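Local coordinates for protein aspartate aminotransferase (Rhodobacter sphaeroides, PDB 3NRA) that probably transfers the amino group of L-aspartate to 2-oxoglutarate, giving oxaloacetate and L-glutamate, with pyridoxal 5'-phosphate as cofactor, at residues A348-P351 with A352-V355. Residues are numbered along the deposited sequence; the frame is centred on the assembly and turned at random.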
ATOM      1  N   ALA B 348      28.914 -29.853   1.721  1.00 20.74           N
ATOM      2  CA  ALA B 348      28.775 -30.930   0.731  1.00 21.02           C
ATOM      3  C   ALA B 348      27.480 -30.805  -0.048  1.00 20.60           C
ATOM      4  O   ALA B 348      27.228 -31.598  -0.908  1.00 21.13           O
ATOM      5  CB  ALA B 348      28.837 -32.277   1.399  1.00 21.16           C
ATOM      6  N   VAL B 349      26.650 -29.810   0.298  1.00 19.77           N
ATOM      7  CA  VAL B 349      25.432 -29.487  -0.451  1.00 18.39           C
ATOM      8  C   VAL B 349      25.513 -28.018  -0.861  1.00 19.11           C
ATOM      9  O   VAL B 349      26.286 -27.225  -0.254  1.00 18.49           O
ATOM     10  CB  VAL B 349      24.151 -29.732   0.428  1.00 17.85           C
ATOM     11  CG1 VAL B 349      24.083 -31.172   0.881  1.00 13.20           C
ATOM     12  CG2 VAL B 349      24.140 -28.803   1.637  1.00 16.95           C
ATOM     13  N   ALA B 350      24.723 -27.637  -1.866  1.00 19.14           N
ATOM     14  CA  ALA B 350      24.685 -26.245  -2.319  1.00 19.42           C
ATOM     15  C   ALA B 350      23.978 -25.362  -1.258  1.00 20.04           C
ATOM     16  O   ALA B 350      23.203 -25.874  -0.428  1.00 19.69           O
ATOM     17  CB  ALA B 350      23.989 -26.139  -3.671  1.00 19.89           C
ATOM     18  N   PRO B 351      24.297 -24.042  -1.234  1.00 20.56           N
ATOM     19  CA  PRO B 351      23.663 -23.139  -0.272  1.00 19.08           C
ATOM     20  C   PRO B 351      22.128 -23.213  -0.216  1.00 18.53           C
ATOM     21  O   PRO B 351      21.567 -23.291   0.885  1.00 16.65           O
ATOM     22  CB  PRO B 351      24.116 -21.766  -0.745  1.00 20.45           C
ATOM     23  CG  PRO B 351      25.521 -22.033  -1.339  1.00 20.55           C
ATOM     24  CD  PRO B 351      25.406 -23.381  -1.980  1.00 20.92           C
ATOM     25  N   ALA B 352      21.462 -23.241  -1.378  1.00 17.15           N
ATOM     26  CA  ALA B 352      19.998 -23.301  -1.401  1.00 17.32           C
ATOM     27  C   ALA B 352      19.467 -24.618  -0.781  1.00 17.17           C
ATOM     28  O   ALA B 352      18.420 -24.628  -0.103  1.00 16.52           O
ATOM     29  CB  ALA B 352      19.466 -23.123  -2.816  1.00 17.61           C
ATOM     30  N   GLU B 353      20.202 -25.703  -1.000  1.00 16.74           N
ATOM     31  CA  GLU B 353      19.852 -26.998  -0.452  1.00 17.71           C
ATOM     32  C   GLU B 353      20.041 -26.987   1.075  1.00 17.08           C
ATOM     33  O   GLU B 353      19.228 -27.523   1.785  1.00 16.73           O
ATOM     34  CB  GLU B 353      20.683 -28.121  -1.136  1.00 18.05           C
ATOM     35  CG  GLU B 353      20.397 -28.246  -2.674  1.00 20.94           C
ATOM     36  CD  GLU B 353      21.387 -29.150  -3.444  1.00 23.46           C
ATOM     37  OE1 GLU B 353      22.576 -29.310  -3.025  1.00 23.04           O
ATOM     38  OE2 GLU B 353      20.972 -29.677  -4.497  1.00 24.56           O
ATOM     39  N   PHE B 354      21.087 -26.301   1.562  1.00 16.94           N
ATOM     40  CA  PHE B 354      21.342 -26.249   2.978  1.00 16.54           C
ATOM     41  C   PHE B 354      20.241 -25.500   3.722  1.00 16.75           C
ATOM     42  O   PHE B 354      19.821 -25.932   4.813  1.00 16.06           O
ATOM     43  CB  PHE B 354      22.691 -25.609   3.274  1.00 16.99           C
ATOM     44  CG  PHE B 354      23.126 -25.770   4.706  1.00 15.09           C
ATOM     45  CD1 PHE B 354      23.416 -27.034   5.219  1.00 15.79           C
ATOM     46  CD2 PHE B 354      23.266 -24.679   5.529  1.00 14.01           C
ATOM     47  CE1 PHE B 354      23.814 -27.199   6.549  1.00 15.18           C
ATOM     48  CE2 PHE B 354      23.650 -24.841   6.874  1.00 15.19           C
ATOM     49  CZ  PHE B 354      23.915 -26.107   7.375  1.00 15.50           C
ATOM     50  N   VAL B 355      19.746 -24.407   3.131  1.00 16.16           N
ATOM     51  CA  VAL B 355      18.604 -23.658   3.722  1.00 15.93           C
ATOM     52  C   VAL B 355      17.367 -24.567   3.918  1.00 16.18           C
ATOM     53  O   VAL B 355      16.742 -24.541   4.967  1.00 16.65           O
ATOM     54  CB  VAL B 355      18.214 -22.426   2.863  1.00 15.76           C
ATOM     55  CG1 VAL B 355      16.838 -21.876   3.293  1.00 13.37           C
ATOM     56  CG2 VAL B 355      19.304 -21.343   2.941  1.00 13.67           C
TER
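E353 reaches back along the first turn to the N-cap residue A350, three positions earlier, and OE1 accepts a hydrogen bond from A350 N at 3.0 Å. The bond is fairly straight (N-H...O 163°) but uses the anti side of the carboxylate, with the donor tilted moderately out of its plane. With CG anti to the carbonyl carbon (chi1 -63°) and the chain extended beyond it, OE1 is brought to A350 N; glutamate suits the place because it carries an acceptor that far. The small A350 lets OE1 come within 3.5 Å of A350 CB. The negative charge of E353 probably also suits the positive end of the helix dipole. Were E353 replaced by alanine, A350 N would probably lose this acceptor and the turn into the helix would be less firmly held.

Two backbone bonds start the helix: F354 N gives to A350 O at 2.9 Å, and V355 N to P351 O at 3.1 Å. P351 suits the first turn because it has no N-H to offer there, and its ring already fixes phi near the helical value.

The apolar contact is made by V349, a branched side chain suited to this buried position: CG2 lies 3.9 Å from F354 CB, while V349 CB lies near the E353 carboxylate. The V349 and F354 side chains cross at about a right angle. With chi1 at -169°, F354 turns its large, buried ring away from its backbone N and on to L344 and L347, and to L401 and V402 of helix 388-404.

The return bond from the third helical residue to the N-cap N-H is half of a capping box, since A350 has no side-chain acceptor, while V349 against F354 is the apolar pairing of a hydrophobic staple at the start of helix 351-362.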